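Local coordinates for B-cell lymphoma 3 protein (Homo sapiens, PDB 1K1A) that regulates transcription of NF-kappa-B target genes through its ankyrin repeat domain, inhibiting nuclear entry of p50 in the cytoplasm and acting as a transcriptional activator in the nucleus, at residues 11-15 / 39-43; 22-26 / 60-65; 53-59 / 89-94; 119-123 / 132-136; 166-170 / 201-205. One frame throughout, in Å; residues are numbered along the deposited sequence.

Interaction 1: 11-15 / 39-43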
# COMPACT_ATOMS: atom_id res chain seq x y z
N THR A 11 -6.79 -13.96 25.86
CA THR A 11 -6.79 -14.07 24.41
C THR A 11 -5.92 -15.24 23.97
O THR A 11 -4.80 -15.06 23.51
CB THR A 11 -6.25 -12.79 23.78
OG1 THR A 11 -5.17 -12.29 24.55
CG2 THR A 11 -7.30 -11.68 23.69
N PRO A 12 -6.45 -16.45 24.12
CA PRO A 12 -5.71 -17.67 23.82
C PRO A 12 -5.35 -17.79 22.34
O PRO A 12 -4.26 -18.26 22.01
CB PRO A 12 -6.69 -18.78 24.23
CG PRO A 12 -8.03 -18.12 24.12
CD PRO A 12 -7.81 -16.73 24.63
N LEU A 13 -6.26 -17.37 21.46
CA LEU A 13 -5.99 -17.46 20.03
C LEU A 13 -4.92 -16.45 19.64
O LEU A 13 -4.05 -16.74 18.82
CB LEU A 13 -7.28 -17.24 19.23
CG LEU A 13 -7.22 -17.52 17.73
CD1 LEU A 13 -6.59 -18.88 17.43
CD2 LEU A 13 -8.63 -17.43 17.12
N HIS A 14 -4.98 -15.26 20.23
CA HIS A 14 -3.96 -14.25 19.96
C HIS A 14 -2.59 -14.81 20.34
O HIS A 14 -1.64 -14.69 19.58
CB HIS A 14 -4.24 -12.97 20.74
CG HIS A 14 -5.48 -12.26 20.30
ND1 HIS A 14 -5.45 -11.09 19.57
CD2 HIS A 14 -6.79 -12.54 20.50
CE1 HIS A 14 -6.69 -10.69 19.32
NE2 HIS A 14 -7.52 -11.55 19.89
N ILE A 15 -2.52 -15.42 21.51
CA ILE A 15 -1.27 -16.00 22.01
C ILE A 15 -0.73 -17.11 21.10
O ILE A 15 0.45 -17.13 20.77
CB ILE A 15 -1.47 -16.56 23.43
CG1 ILE A 15 -1.93 -15.47 24.39
CG2 ILE A 15 -0.21 -17.26 23.91
CD1 ILE A 15 -0.97 -14.32 24.54
N LEU A 39 -14.03 -15.22 15.07
CA LEU A 39 -12.58 -15.33 15.01
C LEU A 39 -11.96 -13.95 15.03
O LEU A 39 -10.78 -13.78 15.35
CB LEU A 39 -12.14 -16.06 13.74
CG LEU A 39 -12.49 -17.53 13.63
CD1 LEU A 39 -11.83 -18.11 12.38
CD2 LEU A 39 -12.03 -18.27 14.86
N ASP A 40 -12.76 -12.95 14.67
CA ASP A 40 -12.29 -11.57 14.65
C ASP A 40 -12.53 -10.90 15.99
O ASP A 40 -13.31 -9.95 16.09
CB ASP A 40 -12.95 -10.79 13.52
CG ASP A 40 -12.44 -11.19 12.15
OD1 ASP A 40 -11.23 -11.50 12.03
OD2 ASP A 40 -13.16 -11.22 11.13
N ILE A 41 -11.86 -11.41 17.02
CA ILE A 41 -11.96 -10.86 18.36
C ILE A 41 -10.77 -9.96 18.63
O ILE A 41 -9.63 -10.32 18.35
CB ILE A 41 -12.03 -11.99 19.41
CG1 ILE A 41 -10.99 -13.07 19.12
CG2 ILE A 41 -13.42 -12.60 19.43
CD1 ILE A 41 -11.55 -14.28 18.42
N TYR A 42 -11.05 -8.79 19.16
CA TYR A 42 -10.00 -7.81 19.43
C TYR A 42 -9.36 -7.96 20.81
O TYR A 42 -10.03 -8.29 21.78
CB TYR A 42 -10.61 -6.41 19.34
CG TYR A 42 -10.94 -5.94 17.94
CD1 TYR A 42 -9.93 -5.66 17.03
CD2 TYR A 42 -12.26 -5.75 17.54
CE1 TYR A 42 -10.22 -5.20 15.74
CE2 TYR A 42 -12.56 -5.29 16.26
CZ TYR A 42 -11.53 -5.01 15.37
OH TYR A 42 -11.81 -4.56 14.09
N ASN A 43 -8.05 -7.73 20.88
CA ASN A 43 -7.38 -7.58 22.17
C ASN A 43 -7.43 -6.08 22.51
O ASN A 43 -8.11 -5.32 21.83
CB ASN A 43 -5.93 -8.11 22.14
CG ASN A 43 -5.04 -7.36 21.14
OD1 ASN A 43 -5.43 -6.32 20.64
ND2 ASN A 43 -3.86 -7.90 20.86

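Interaction 2: 22-26 / 60-65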
# COMPACT_ATOMS: atom_id res chain seq x y z
N LEU A 22 0.96 -23.34 15.02
CA LEU A 22 -0.12 -23.63 14.07
C LEU A 22 -1.12 -24.69 14.57
O LEU A 22 -2.33 -24.50 14.45
CB LEU A 22 0.45 -24.01 12.69
CG LEU A 22 -0.53 -24.22 11.53
CD1 LEU A 22 -1.23 -22.95 11.16
CD2 LEU A 22 0.20 -24.77 10.31
N PRO A 23 -0.63 -25.80 15.11
CA PRO A 23 -1.52 -26.83 15.66
C PRO A 23 -2.47 -26.28 16.73
O PRO A 23 -3.66 -26.64 16.71
CB PRO A 23 -0.55 -27.85 16.29
CG PRO A 23 0.72 -27.67 15.52
CD PRO A 23 0.79 -26.19 15.19
N ALA A 24 -1.98 -25.43 17.63
CA ALA A 24 -2.84 -24.84 18.66
C ALA A 24 -3.89 -23.92 18.03
O ALA A 24 -5.05 -23.89 18.45
CB ALA A 24 -2.01 -24.09 19.70
N VAL A 25 -3.47 -23.18 17.00
CA VAL A 25 -4.39 -22.29 16.29
C VAL A 25 -5.53 -23.09 15.70
O VAL A 25 -6.70 -22.73 15.86
CB VAL A 25 -3.67 -21.53 15.17
CG1 VAL A 25 -4.67 -20.81 14.26
CG2 VAL A 25 -2.67 -20.55 15.77
N HIS A 26 -5.20 -24.18 15.03
CA HIS A 26 -6.20 -25.05 14.43
C HIS A 26 -7.18 -25.55 15.49
O HIS A 26 -8.40 -25.47 15.32
CB HIS A 26 -5.52 -26.23 13.73
CG HIS A 26 -6.37 -26.89 12.69
ND1 HIS A 26 -6.32 -26.52 11.36
CD2 HIS A 26 -7.26 -27.90 12.77
CE1 HIS A 26 -7.16 -27.28 10.67
NE2 HIS A 26 -7.74 -28.12 11.50
N SER A 60 1.13 -19.34 6.68
CA SER A 60 0.28 -20.51 6.88
C SER A 60 -0.88 -20.24 7.84
O SER A 60 -1.96 -20.79 7.68
CB SER A 60 1.09 -21.70 7.39
OG SER A 60 1.97 -22.18 6.40
N VAL A 61 -0.63 -19.42 8.86
CA VAL A 61 -1.67 -19.06 9.81
C VAL A 61 -2.68 -18.12 9.16
O VAL A 61 -3.90 -18.24 9.38
CB VAL A 61 -1.06 -18.45 11.08
CG1 VAL A 61 -2.14 -18.15 12.11
CG2 VAL A 61 -0.00 -19.38 11.66
N VAL A 62 -2.18 -17.20 8.35
CA VAL A 62 -3.04 -16.28 7.62
C VAL A 62 -4.05 -17.08 6.79
O VAL A 62 -5.25 -16.81 6.81
CB VAL A 62 -2.23 -15.38 6.68
CG1 VAL A 62 -3.16 -14.63 5.71
CG2 VAL A 62 -1.36 -14.39 7.47
N ARG A 63 -3.55 -18.07 6.06
CA ARG A 63 -4.39 -18.93 5.22
C ARG A 63 -5.47 -19.68 6.01
O ARG A 63 -6.62 -19.75 5.59
CB ARG A 63 -3.51 -19.96 4.48
CG ARG A 63 -2.66 -19.40 3.34
CD ARG A 63 -1.99 -20.47 2.46
NE ARG A 63 -1.02 -19.88 1.53
CZ ARG A 63 -1.31 -19.50 0.29
NH1 ARG A 63 -2.55 -19.63 -0.17
NH2 ARG A 63 -0.37 -18.96 -0.49
N LEU A 64 -5.07 -20.27 7.13
CA LEU A 64 -6.00 -21.01 7.99
C LEU A 64 -7.11 -20.09 8.49
O LEU A 64 -8.30 -20.43 8.39
CB LEU A 64 -5.26 -21.63 9.18
CG LEU A 64 -6.09 -22.42 10.21
CD1 LEU A 64 -5.18 -23.15 11.18
CD2 LEU A 64 -7.06 -21.52 10.96
N LEU A 65 -6.73 -18.94 9.01
CA LEU A 65 -7.68 -18.00 9.59
C LEU A 65 -8.65 -17.45 8.55
O LEU A 65 -9.85 -17.39 8.79
CB LEU A 65 -6.96 -16.85 10.31
CG LEU A 65 -6.25 -17.21 11.63
CD1 LEU A 65 -5.52 -15.99 12.17
CD2 LEU A 65 -7.24 -17.73 12.66

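Interaction 3: 53-59 / 89-94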
# COMPACT_ATOMS: atom_id res chain seq x y z
N ALA A 53 -1.22 -12.48 12.83
CA ALA A 53 -0.60 -13.45 11.93
C ALA A 53 0.22 -12.74 10.86
O ALA A 53 1.28 -13.21 10.48
CB ALA A 53 -1.65 -14.33 11.29
N VAL A 54 -0.28 -11.60 10.38
CA VAL A 54 0.44 -10.82 9.37
C VAL A 54 1.64 -10.12 10.00
O VAL A 54 2.74 -10.11 9.44
CB VAL A 54 -0.48 -9.77 8.73
CG1 VAL A 54 0.33 -8.85 7.82
CG2 VAL A 54 -1.61 -10.44 7.98
N ILE A 55 1.42 -9.54 11.17
CA ILE A 55 2.48 -8.85 11.89
C ILE A 55 3.62 -9.80 12.28
O ILE A 55 4.78 -9.41 12.28
CB ILE A 55 1.90 -8.15 13.15
CG1 ILE A 55 1.14 -6.87 12.76
CG2 ILE A 55 3.00 -7.86 14.16
CD1 ILE A 55 0.07 -6.47 13.77
N THR A 56 3.29 -11.04 12.60
CA THR A 56 4.29 -12.04 12.98
C THR A 56 4.96 -12.67 11.75
O THR A 56 5.97 -13.34 11.86
CB THR A 56 3.66 -13.17 13.85
OG1 THR A 56 2.97 -12.62 14.97
CG2 THR A 56 4.75 -14.02 14.51
N THR A 57 4.38 -12.40 10.58
CA THR A 57 4.79 -13.02 9.30
C THR A 57 4.61 -14.54 9.27
O THR A 57 5.56 -15.29 9.09
CB THR A 57 6.22 -12.61 8.87
OG1 THR A 57 7.19 -13.18 9.76
CG2 THR A 57 6.41 -11.11 9.03
N LEU A 58 3.37 -14.98 9.43
CA LEU A 58 3.04 -16.40 9.41
C LEU A 58 2.01 -16.68 8.32
O LEU A 58 0.81 -16.79 8.60
CB LEU A 58 2.46 -16.80 10.76
CG LEU A 58 3.40 -16.68 11.96
CD1 LEU A 58 2.62 -16.80 13.27
CD2 LEU A 58 4.49 -17.75 11.87
N PRO A 59 2.47 -16.81 7.08
CA PRO A 59 1.57 -17.03 5.94
C PRO A 59 0.64 -18.24 6.11
O PRO A 59 -0.54 -18.16 5.75
CB PRO A 59 2.53 -17.22 4.76
CG PRO A 59 3.85 -17.58 5.41
CD PRO A 59 3.89 -16.77 6.66
N HIS A 89 4.71 -4.24 6.57
CA HIS A 89 5.69 -5.21 7.08
C HIS A 89 6.50 -5.85 5.96
O HIS A 89 7.17 -6.86 6.17
CB HIS A 89 5.02 -6.28 7.94
CG HIS A 89 4.68 -5.82 9.32
ND1 HIS A 89 5.51 -6.02 10.40
CD2 HIS A 89 3.59 -5.16 9.79
CE1 HIS A 89 4.95 -5.51 11.48
NE2 HIS A 89 3.79 -4.98 11.14
N ARG A 90 6.42 -5.25 4.77
CA ARG A 90 7.17 -5.74 3.61
C ARG A 90 7.09 -7.26 3.45
O ARG A 90 8.12 -7.93 3.28
CB ARG A 90 8.64 -5.32 3.71
CG ARG A 90 8.87 -3.82 3.92
CD ARG A 90 10.35 -3.45 4.05
NE ARG A 90 10.60 -2.01 3.97
CZ ARG A 90 10.65 -1.20 5.01
NH1 ARG A 90 10.45 -1.67 6.23
NH2 ARG A 90 10.88 0.10 4.84
N SER A 91 5.88 -7.82 3.48
CA SER A 91 5.70 -9.27 3.46
C SER A 91 4.85 -9.73 2.29
O SER A 91 3.65 -9.91 2.43
CB SER A 91 5.08 -9.74 4.78
OG SER A 91 4.95 -11.15 4.80
N PRO A 92 5.50 -9.92 1.15
CA PRO A 92 4.82 -10.41 -0.05
C PRO A 92 4.16 -11.78 0.16
O PRO A 92 3.14 -12.05 -0.47
CB PRO A 92 5.95 -10.54 -1.07
CG PRO A 92 7.03 -9.66 -0.57
CD PRO A 92 6.92 -9.64 0.91
N THR A 93 4.74 -12.63 1.00
CA THR A 93 4.16 -13.96 1.20
C THR A 93 2.85 -13.89 1.99
O THR A 93 1.92 -14.63 1.70
CB THR A 93 5.15 -14.92 1.88
OG1 THR A 93 5.62 -14.36 3.10
CG2 THR A 93 6.41 -15.05 1.03
N CYS A 94 2.79 -13.01 2.98
CA CYS A 94 1.55 -12.84 3.72
C CYS A 94 0.49 -12.19 2.84
O CYS A 94 -0.69 -12.52 2.92
CB CYS A 94 1.77 -12.04 5.00
SG CYS A 94 2.47 -13.01 6.35
O HOH W 1 7.44 -8.04 10.57

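Interaction 4: 119-123 / 132-136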
# COMPACT_ATOMS: atom_id res chain seq x y z
N ALA A 119 -3.36 0.41 0.51
CA ALA A 119 -2.25 -0.52 0.64
C ALA A 119 -1.14 -0.20 -0.36
O ALA A 119 0.04 -0.29 -0.04
CB ALA A 119 -2.74 -1.94 0.45
N LEU A 120 -1.53 0.20 -1.57
CA LEU A 120 -0.56 0.57 -2.60
C LEU A 120 0.32 1.76 -2.19
O LEU A 120 1.54 1.75 -2.41
CB LEU A 120 -1.25 0.85 -3.95
CG LEU A 120 -0.32 1.21 -5.10
CD1 LEU A 120 0.72 0.11 -5.28
CD2 LEU A 120 -1.11 1.42 -6.39
N HIS A 121 -0.28 2.78 -1.59
CA HIS A 121 0.48 3.93 -1.08
C HIS A 121 1.52 3.46 -0.07
O HIS A 121 2.68 3.83 -0.14
CB HIS A 121 -0.43 4.96 -0.41
CG HIS A 121 -1.31 5.72 -1.36
ND1 HIS A 121 -0.82 6.67 -2.24
CD2 HIS A 121 -2.65 5.71 -1.53
CE1 HIS A 121 -1.82 7.18 -2.93
NE2 HIS A 121 -2.94 6.61 -2.53
N VAL A 122 1.08 2.65 0.89
CA VAL A 122 1.97 2.09 1.91
C VAL A 122 3.12 1.30 1.27
O VAL A 122 4.28 1.49 1.62
CB VAL A 122 1.21 1.18 2.89
CG1 VAL A 122 2.18 0.50 3.84
CG2 VAL A 122 0.18 2.00 3.68
N ALA A 123 2.79 0.42 0.33
CA ALA A 123 3.80 -0.39 -0.33
C ALA A 123 4.85 0.46 -1.06
O ALA A 123 6.05 0.20 -0.97
CB ALA A 123 3.15 -1.39 -1.29
N VAL A 132 4.39 -4.10 -4.22
CA VAL A 132 3.79 -3.21 -5.21
C VAL A 132 3.33 -4.01 -6.41
O VAL A 132 2.18 -3.91 -6.83
CB VAL A 132 4.77 -2.06 -5.64
CG1 VAL A 132 4.20 -1.28 -6.80
CG2 VAL A 132 5.05 -1.14 -4.45
N GLN A 133 4.22 -4.85 -6.94
CA GLN A 133 3.88 -5.65 -8.11
C GLN A 133 2.66 -6.52 -7.89
O GLN A 133 1.75 -6.54 -8.71
CB GLN A 133 5.06 -6.53 -8.54
CG GLN A 133 4.82 -7.21 -9.89
CD GLN A 133 6.02 -7.98 -10.40
OE1 GLN A 133 7.12 -7.44 -10.52
NE2 GLN A 133 5.81 -9.25 -10.73
N LEU A 134 2.62 -7.23 -6.77
CA LEU A 134 1.51 -8.13 -6.51
C LEU A 134 0.19 -7.37 -6.37
O LEU A 134 -0.82 -7.77 -6.94
CB LEU A 134 1.79 -8.97 -5.26
CG LEU A 134 0.71 -9.96 -4.84
CD1 LEU A 134 0.43 -10.94 -5.98
CD2 LEU A 134 1.16 -10.68 -3.57
N LEU A 135 0.19 -6.27 -5.62
CA LEU A 135 -1.02 -5.45 -5.50
C LEU A 135 -1.55 -5.05 -6.88
O LEU A 135 -2.74 -5.17 -7.16
CB LEU A 135 -0.73 -4.19 -4.67
CG LEU A 135 -0.51 -4.41 -3.17
CD1 LEU A 135 0.00 -3.13 -2.54
CD2 LEU A 135 -1.80 -4.88 -2.48
N LEU A 136 -0.65 -4.59 -7.75
CA LEU A 136 -1.04 -4.15 -9.08
C LEU A 136 -1.56 -5.30 -9.95
O LEU A 136 -2.45 -5.10 -10.78
CB LEU A 136 0.13 -3.45 -9.77
CG LEU A 136 0.56 -2.12 -9.11
CD1 LEU A 136 1.82 -1.59 -9.75
CD2 LEU A 136 -0.58 -1.08 -9.18

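Interaction 5: 166-170 / 201-205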
# COMPACT_ATOMS: atom_id res chain seq x y z
N VAL A 166 9.35 4.73 -9.42
CA VAL A 166 8.89 5.52 -10.55
C VAL A 166 8.88 4.66 -11.81
O VAL A 166 7.90 4.63 -12.53
CB VAL A 166 9.76 6.79 -10.76
CG1 VAL A 166 9.48 7.42 -12.11
CG2 VAL A 166 9.49 7.81 -9.62
N GLN A 167 9.97 3.93 -12.04
CA GLN A 167 10.03 3.05 -13.20
C GLN A 167 8.98 1.93 -13.14
O GLN A 167 8.33 1.62 -14.14
CB GLN A 167 11.45 2.49 -13.38
CG GLN A 167 12.45 3.56 -13.87
CD GLN A 167 13.87 3.03 -14.07
OE1 GLN A 167 14.22 1.94 -13.59
NE2 GLN A 167 14.71 3.81 -14.76
N LEU A 168 8.80 1.35 -11.96
CA LEU A 168 7.85 0.26 -11.77
C LEU A 168 6.41 0.70 -12.02
O LEU A 168 5.65 0.02 -12.69
CB LEU A 168 8.00 -0.35 -10.37
CG LEU A 168 7.18 -1.61 -10.07
CD1 LEU A 168 7.39 -2.68 -11.15
CD2 LEU A 168 7.51 -2.16 -8.69
N LEU A 169 6.04 1.87 -11.49
CA LEU A 169 4.68 2.37 -11.66
C LEU A 169 4.36 2.76 -13.10
O LEU A 169 3.26 2.48 -13.60
CB LEU A 169 4.40 3.54 -10.70
CG LEU A 169 4.31 3.17 -9.21
CD1 LEU A 169 4.51 4.39 -8.34
CD2 LEU A 169 2.98 2.50 -8.89
N LEU A 170 5.30 3.41 -13.78
CA LEU A 170 5.08 3.81 -15.16
C LEU A 170 4.94 2.59 -16.05
O LEU A 170 4.14 2.55 -16.98
CB LEU A 170 6.22 4.71 -15.66
CG LEU A 170 6.27 6.11 -15.01
CD1 LEU A 170 7.56 6.83 -15.38
CD2 LEU A 170 5.06 6.96 -15.36
N THR A 201 13.41 10.15 -16.86
CA THR A 201 12.44 9.06 -16.93
C THR A 201 11.01 9.57 -17.20
O THR A 201 10.33 9.05 -18.08
CB THR A 201 12.50 8.21 -15.65
OG1 THR A 201 13.64 7.35 -15.71
CG2 THR A 201 11.33 7.25 -15.60
N LEU A 202 10.57 10.56 -16.44
CA LEU A 202 9.24 11.14 -16.64
C LEU A 202 9.03 11.73 -18.05
O LEU A 202 8.00 11.53 -18.67
CB LEU A 202 8.93 12.20 -15.58
CG LEU A 202 8.88 11.73 -14.12
CD1 LEU A 202 8.90 12.92 -13.15
CD2 LEU A 202 7.66 10.85 -13.87
N VAL A 203 10.02 12.48 -18.55
CA VAL A 203 9.90 13.10 -19.87
C VAL A 203 9.80 12.07 -20.98
O VAL A 203 8.98 12.19 -21.89
CB VAL A 203 11.09 14.07 -20.16
CG1 VAL A 203 11.07 14.50 -21.63
CG2 VAL A 203 11.04 15.28 -19.25
N ARG A 204 10.62 11.04 -20.91
CA ARG A 204 10.59 10.01 -21.92
C ARG A 204 9.28 9.22 -21.86
O ARG A 204 8.85 8.65 -22.85
CB ARG A 204 11.75 9.06 -21.77
CG ARG A 204 13.06 9.62 -22.26
CD ARG A 204 14.14 8.58 -22.36
NE ARG A 204 15.38 9.14 -22.88
CZ ARG A 204 16.51 8.48 -22.94
NH1 ARG A 204 16.56 7.23 -22.51
NH2 ARG A 204 17.60 9.05 -23.44
N SER A 205 8.66 9.21 -20.68
CA SER A 205 7.41 8.48 -20.49
C SER A 205 6.20 9.34 -20.79
O SER A 205 5.06 8.92 -20.55
CB SER A 205 7.32 7.94 -19.06
OG SER A 205 8.35 7.01 -18.84

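Interaction 1: 11-15 / 39-43
His14 uses the edge of its imidazole and one of its faces against the same short loop, and its hydrogen bond is strikingly bent. NE2 donates to Ile41 O at 2.9 Å, yet the N-H...O angle is only 123°, so the bond counts as weak. The carbonyl oxygen sits near the ring plane, shifted toward the next ring atom, with His14 CE1 at 3.1 Å from Ile41 O. Over one face, Asn43 CB makes a CH-pi contact 4.2 Å from the centroid of the His14 ring, and the Asn43 amide plane is turned 24° from the imidazole plane. Two bonds fix that amide: Asn43 OD1 accepts from Leu45 N, and Asn43 ND2 bonds Gln47 OE1. The ring reaches the loop because His14 CG stands anti to its own carbonyl carbon (chi1 -67°). Residues 11-14 read Thr-Pro-Leu-His, the signature that opens the first helix of an ankyrin repeat, and the loop 39-43 leads from helix 22-34 toward the next repeat. With an alanine in place of His14, the Ile41 carbonyl would probably be left without this donor and Asn43 CB without the ring face it covers. Apolar contacts flank the histidine. On one flank, the branch CD2 of Leu13 meets Leu39 CD2 at 4.2 Å, and both leucines also pack on Phe32 of helix 22-34. On the other, the methyl CG2 of Thr11 rests 4.1 Å from Asn43 CB. Ile41 CG1 comes to 3.9 Å from His14 NE2, beside the bonded oxygen.

Interaction 2: 22-26 / 60-65
Leu64 slides past both Leu22 and Val25 in the opposite direction, reaching from the facing helix into the seam between the two helices. It is the side chain that meets most of helix 22-26. Its chain is fully extended, with CG anti to the backbone N (chi1 179°), and this carries its CD1 methyl between three residues of the facing helix. In this conformer, one of two modelled for Leu64, CD1 lies 4.0 Å from Leu22 CD1 and 3.9 Å from Val25 CG1. The same Leu64 methyl also meets His26, whose side chain it crosses at a slant: CD1 comes near the plane of the imidazole, at its edge, 3.6 Å from His26 ND1. That is a van der Waals contact of a methyl with a ring nitrogen, and no hydrogen bond links the two segments.

The CD1 branch of Leu22 passes alongside Val61, 3.8 Å from Val61 CG2, while its CD2 branch turns to Ser60, 4.3 Å from Ser60 CB. Ser60 and Val61 too are modelled in two conformers, so these fine distances belong to the ones described. Deeper in, Val25 CG1 lies 4.3 Å from Val61 CG1 and touches Leu65 CD2 as well. Val25 and Val61 both lean on Val17 of helix 12-18, which closes the buried side of the seam, whereas His26 and Ser60 lie at its exposed margin. The segments run almost parallel, their axes 10.6 Å apart and inclined by 9°. Such side-by-side stacking of the second helices of successive repeats is characteristic of the ankyrin solenoid, here between ANK 1 and ANK 2.

Interaction 3: 53-59 / 89-94
Cys94 and His89 carry this contact between neighbouring ankyrin repeats, meeting the turn that joins the two helices of ANK 2. The Cys94 thiol presses on backbone, with SG 3.8 Å from Thr57 CA and 3.9 Å from Pro59 N; its CB adds a looser touch on Val54 CG1. His89, its CG anti to the carbonyl carbon (chi1 -77°), turns a ring face to Ile55, whose CA stands 4.2 Å from the centroid of the His89 imidazole and almost on its normal (11°). On the same face, Ile55 CG1 lies over the NE2 corner, 3.6 Å from His89 NE2. A water binds His89 ND1 at 2.8 Å and gives a weak bond to Ile55 O, bridging the repeats. An alanine in place of His89 would probably uncover Ile55 CA and leave that water without its ring partner.

Behind these groups, the backbone is set by helix ends. Thr57, with positive phi, closes a Schellman motif, its N bonding Val54 O while Leu58 N bonds Ala53 O at 2.9 Å, and this presents Thr57 CA to the sulfur. Arg90, also of positive phi, ends helix 82-88 in the same way. Ser91 is the N-cap of helix 92-101, its OG accepting from Cys94 N in a weak bond of 3.4 Å.

Interaction 4: 119-123 / 132-136
Ala119 O accepts the helical bond from Ala123 N at 2.9 Å, and a methyl of the partner helix, Leu135 CD1, sits 3.8 Å from the same oxygen. That methyl is the centre of the contact. It fits against the surface formed by Ala119, Leu120 and Ala123, reaching 3.7 Å from Leu120 CA and 3.8 Å from Ala123 CB, so the small alanines let the leucine approach the backbone itself. The methyl of Ala123 also meets Val132 CG2 at 3.7 Å.

Leu120 is the counterpart. With CG swung away from its backbone N (chi1 -179°), it spreads its two branches over different residues and crosses both at about a right angle: CD1 lies 4.0 Å from Val132 CG1, and CD2 lies 3.8 Å from Leu136 CD2. No hydrogen bond spans the pair, and the contact is almost wholly buried hydrocarbon.

The two segments run antiparallel, crossing at -161° with axes 9.7 Å apart, as the antiparallel helix pair of a single ankyrin repeat, ANK 4. Within the stack, Leu135 and Ala123 also touch Cys87 of helix 82-88, Leu135 and Leu134 reach Leu95 of helix 92-101, and Leu120 meets Pro153 of helix 153-159.

Interaction 5: 166-170 / 201-205
Thr201 puts its methyl, not its hydroxyl, into the seam with helix 163-171. CG2 lies anti to the backbone N and meets two residues one helical turn apart, 3.8 Å from Leu170 CD1 and 4.0 Å from Val166 CG1; Thr201 and Val166 slide past each other in opposite directions, while Leu170 comes in at a slant. The hydroxyl, its OG1 anti to the carbonyl carbon (chi1 -78°), makes a weak bond to Pro197 O within its own helix. Gln167, extended beyond CG, crosses the threonine at about a right angle and brings NE2 to 3.8 Å from Thr201 OG1, too far for a hydrogen bond.

Leu202 comes next and contributes one branch from the buried side. Its CD2 is 4.3 Å from Val166 CG1 and lies equally far from Leu170 CD1, and both Leu202 and Leu170 rest on Val176 in the connecting loop. Helix 163-171 belongs to ANK 5 and helix 196-204 to ANK 6, so the pair repeats the side-by-side packing of second helices found throughout an ankyrin stack.

Ser205, just past the helix end, finishes the walk. OG donates to Thr201 O at 2.9 Å, one turn back, coming in 32° out of the carbonyl plane; the same oxygen also takes a weak bond from Ser205 N. The hydroxyl is thus occupied inside its own segment while Leu170 CD1 packs against it, 3.6 Å from Ser205 OG. Both hydroxyls bond on their own side of the seam, that of Thr201 weakly, which suggests that the packing of methyl groups, rather than a polar link, joins these two helices.

In the fold
All five contacts belong to one elongated stack of helices, and they follow it from the N-terminal end: neighbouring centres are about 13, 13, 14 and 17 Å apart, while interactions 1 and 5 lie about 44 Å apart, on opposite sides of the chain's centre. Interactions 1 and 2 cross along the chain and touch, as do 2 and 3, where Val62 packs on Ala53 and Cys94. Interaction 4 meets interaction 3 through Leu134 on Pro92 and interaction 5 through Val132 on Leu168. Interactions 2, 3 and 5 join successive repeats and interaction 4 closes one repeat on itself; such packing builds the extended all-helical domain, consistent with its complexes with NF-kappa-B dimers.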